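Local coordinates for avidin-related protein 4/5 (Gallus gallus, PDB 1Y55) that binds biotin with high affinity as a tetrameric, avidin-like protein, at residues G27-T32 against S47-I52. The protein carries 1 engineered substitution. Numbering follows the deposited sequence.
Sequences GEFTGT and SPLLGI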
ATOM      1  N   GLY A  27     -15.640   8.572 -19.475  1.00  9.25           N
ATOM      2  CA  GLY A  27     -14.300   8.602 -18.929  1.00  9.16           C
ATOM      3  C   GLY A  27     -13.505   7.336 -19.162  1.00  8.91           C
ATOM      4  O   GLY A  27     -12.364   7.263 -18.697  1.00  9.04           O
ATOM      5  N   GLU A  28     -14.042   6.364 -19.886  1.00  9.26           N
ATOM      6  CA  GLU A  28     -13.326   5.127 -20.134  1.00  9.28           C
ATOM      7  C   GLU A  28     -12.271   5.302 -21.217  1.00  9.42           C
ATOM      8  O   GLU A  28     -12.460   6.041 -22.182  1.00 10.31           O
ATOM      9  CB  GLU A  28     -14.282   4.021 -20.552  1.00 10.02           C
ATOM     10  CG  GLU A  28     -15.381   3.753 -19.553  1.00 11.49           C
ATOM     11  CD  GLU A  28     -16.414   2.807 -20.110  1.00 15.14           C
ATOM     12  OE1 GLU A  28     -16.794   2.969 -21.298  1.00 17.95           O
ATOM     13  OE2 GLU A  28     -16.857   1.925 -19.352  1.00 20.12           O
ATOM     14  N   PHE A  29     -11.163   4.587 -21.064  1.00  9.51           N
ATOM     15  CA  PHE A  29     -10.079   4.604 -22.039  1.00  9.96           C
ATOM     16  C   PHE A  29      -9.373   3.268 -22.087  1.00  9.51           C
ATOM     17  O   PHE A  29      -9.324   2.521 -21.114  1.00  9.45           O
ATOM     18  CB  PHE A  29      -9.077   5.724 -21.742  1.00 10.43           C
ATOM     19  CG  PHE A  29      -8.468   5.662 -20.366  1.00  9.75           C
ATOM     20  CD1 PHE A  29      -7.313   4.922 -20.118  1.00  9.86           C
ATOM     21  CD2 PHE A  29      -9.035   6.358 -19.315  1.00  9.93           C
ATOM     22  CE1 PHE A  29      -6.750   4.881 -18.846  1.00  9.56           C
ATOM     23  CE2 PHE A  29      -8.478   6.306 -18.037  1.00  9.63           C
ATOM     24  CZ  PHE A  29      -7.327   5.572 -17.804  1.00  9.49           C
ATOM     25  N   THR A  30      -8.810   2.997 -23.252  1.00 10.61           N
ATOM     26  CA  THR A  30      -7.918   1.881 -23.441  1.00 11.06           C
ATOM     27  C   THR A  30      -6.559   2.386 -23.876  1.00 10.37           C
ATOM     28  O   THR A  30      -6.379   3.562 -24.159  1.00 12.01           O
ATOM     29  CB  THR A  30      -8.519   0.901 -24.434  1.00 13.35           C
ATOM     30  OG1 THR A  30      -7.883  -0.385 -24.301  1.00 16.92           O
ATOM     31  CG2 THR A  30      -8.354   1.391 -25.879  1.00 15.37           C
ATOM     32  N   GLY A  31      -5.596   1.488 -23.901  1.00 10.10           N
ATOM     33  CA  GLY A  31      -4.268   1.848 -24.302  1.00 10.92           C
ATOM     34  C   GLY A  31      -3.331   0.671 -24.216  1.00  9.43           C
ATOM     35  O   GLY A  31      -3.732  -0.482 -24.075  1.00  9.46           O
ATOM     36  N   THR A  32      -2.049   0.985 -24.310  1.00  9.27           N
ATOM     37  CA  THR A  32      -0.987  -0.009 -24.185  1.00  9.44           C
ATOM     38  C   THR A  32       0.081   0.502 -23.230  1.00  8.93           C
ATOM     39  O   THR A  32       0.240   1.704 -23.021  1.00  9.69           O
ATOM     40  CB  THR A  32      -0.349  -0.346 -25.530  1.00 10.59           C
ATOM     41  OG1 THR A  32       0.275   0.836 -26.048  1.00 12.57           O
ATOM     42  CG2 THR A  32      -1.373  -0.822 -26.557  1.00 11.92           C
ATOM     43  N   SER A  47       1.601  -4.553 -23.537  1.00  8.73           N
ATOM     44  CA  SER A  47       0.453  -5.099 -22.825  1.00  8.63           C
ATOM     45  C   SER A  47      -0.696  -4.101 -22.804  1.00  8.69           C
ATOM     46  O   SER A  47      -0.490  -2.889 -22.744  1.00  9.42           O
ATOM     47  CB  SER A  47       0.865  -5.469 -21.410  1.00  9.12           C
ATOM     48  OG  SER A  47       1.813  -6.533 -21.429  1.00  9.50           O
ATOM     49  N   PRO A  48      -1.925  -4.597 -22.846  1.00  8.73           N
ATOM     50  CA  PRO A  48      -3.099  -3.713 -22.860  1.00  8.85           C
ATOM     51  C   PRO A  48      -3.470  -3.175 -21.489  1.00  8.35           C
ATOM     52  O   PRO A  48      -3.260  -3.829 -20.469  1.00  8.68           O
ATOM     53  CB  PRO A  48      -4.196  -4.627 -23.399  1.00  9.83           C
ATOM     54  CG  PRO A  48      -3.820  -5.968 -22.870  1.00 10.28           C
ATOM     55  CD  PRO A  48      -2.320  -6.015 -22.966  1.00  9.39           C
ATOM     56  N   LEU A  49      -4.071  -1.989 -21.514  1.00  8.69           N
ATOM     57  CA  LEU A  49      -4.638  -1.374 -20.318  1.00  8.59           C
ATOM     58  C   LEU A  49      -6.058  -0.891 -20.597  1.00  8.31           C
ATOM     59  O   LEU A  49      -6.437  -0.611 -21.739  1.00  8.78           O
ATOM     60  CB  LEU A  49      -3.759  -0.229 -19.784  1.00  9.18           C
ATOM     61  CG  LEU A  49      -3.678   1.050 -20.625  1.00  9.44           C
ATOM     62  CD1 LEU A  49      -4.788   2.047 -20.285  1.00 10.05           C
ATOM     63  CD2 LEU A  49      -2.328   1.720 -20.469  1.00 10.35           C
ATOM     64  N   LEU A  50      -6.844  -0.810 -19.529  1.00  8.33           N
ATOM     65  CA  LEU A  50      -8.231  -0.362 -19.578  1.00  8.09           C
ATOM     66  C   LEU A  50      -8.507   0.386 -18.294  1.00  7.41           C
ATOM     67  O   LEU A  50      -8.202  -0.127 -17.225  1.00  7.60           O
ATOM     68  CB  LEU A  50      -9.137  -1.570 -19.662  1.00  9.53           C
ATOM     69  CG  LEU A  50     -10.584  -1.401 -20.021  1.00 11.30           C
ATOM     70  CD1 LEU A  50     -10.748  -0.670 -21.343  1.00 12.36           C
ATOM     71  CD2 LEU A  50     -11.211  -2.796 -20.113  1.00 12.78           C
ATOM     72  N   GLY A  51      -9.097   1.572 -18.375  1.00  7.65           N
ATOM     73  CA  GLY A  51      -9.359   2.365 -17.193  1.00  8.50           C
ATOM     74  C   GLY A  51     -10.474   3.373 -17.347  1.00  7.59           C
ATOM     75  O   GLY A  51     -11.163   3.423 -18.362  1.00  7.89           O
ATOM     76  N   ILE A  52     -10.653   4.142 -16.281  1.00  7.71           N
ATOM     77  CA  ILE A  52     -11.653   5.198 -16.221  1.00  7.83           C
ATOM     78  C   ILE A  52     -11.067   6.413 -15.540  1.00  7.48           C
ATOM     79  O   ILE A  52     -10.463   6.298 -14.466  1.00  7.50           O
ATOM     80  CB  ILE A  52     -12.944   4.782 -15.474  1.00  7.86           C
ATOM     81  CG1 ILE A  52     -13.358   3.326 -15.726  1.00  8.53           C
ATOM     82  CG2 ILE A  52     -14.075   5.713 -15.880  1.00  8.47           C
ATOM     83  CD1 ILE A  52     -14.544   2.887 -14.876  1.00  9.15           C
TER
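Gly27 O receives a C-H...O contact from Ile52 CA where two neighbouring antiparallel strands of the eight-stranded avidin barrel, 28-34 and 47-53, come side by side. At Glu28 the aliphatic part of the side chain lies near Ile52, on the same outward face as Thr30 and Leu50, and its OE1 is held by Asn24; here a second subunit packs on Glu28, Leu50 and Ile52. Phe29 N gives a hydrogen bond to Gly51 O and Gly51 N one to Phe29 O, each 2.9 Å. The Phe29 chi1 of 57° sets CG between its own N and carbonyl carbon and swings the ring across to the partner strand, inside the barrel. There Gly51 CA stands over one ring face, a CH-pi contact 4.0 Å from the centroid, while Leu49 CD1 meets the edge, 3.7 Å from Phe29 CE1. Phe64 of the next strand and Ile20 also touch this ring. Cut back to an alanine, this position would probably leave the inner side of Gly51 without the ring lying over it and cost Leu49 CD1 the ring edge it packs on. Next, Thr30 turns OG1 to within 3.0 Å of Leu49 O, the oxygen that also accepts Gly31 N in a bent bond (138° at the hydrogen). Gly31 O takes Leu49 N, and Leu49 CG packs 3.6 Å from Gly31 C. Last comes Thr32, whose carbonyl O lies 3.6 Å from Leu49 CD2.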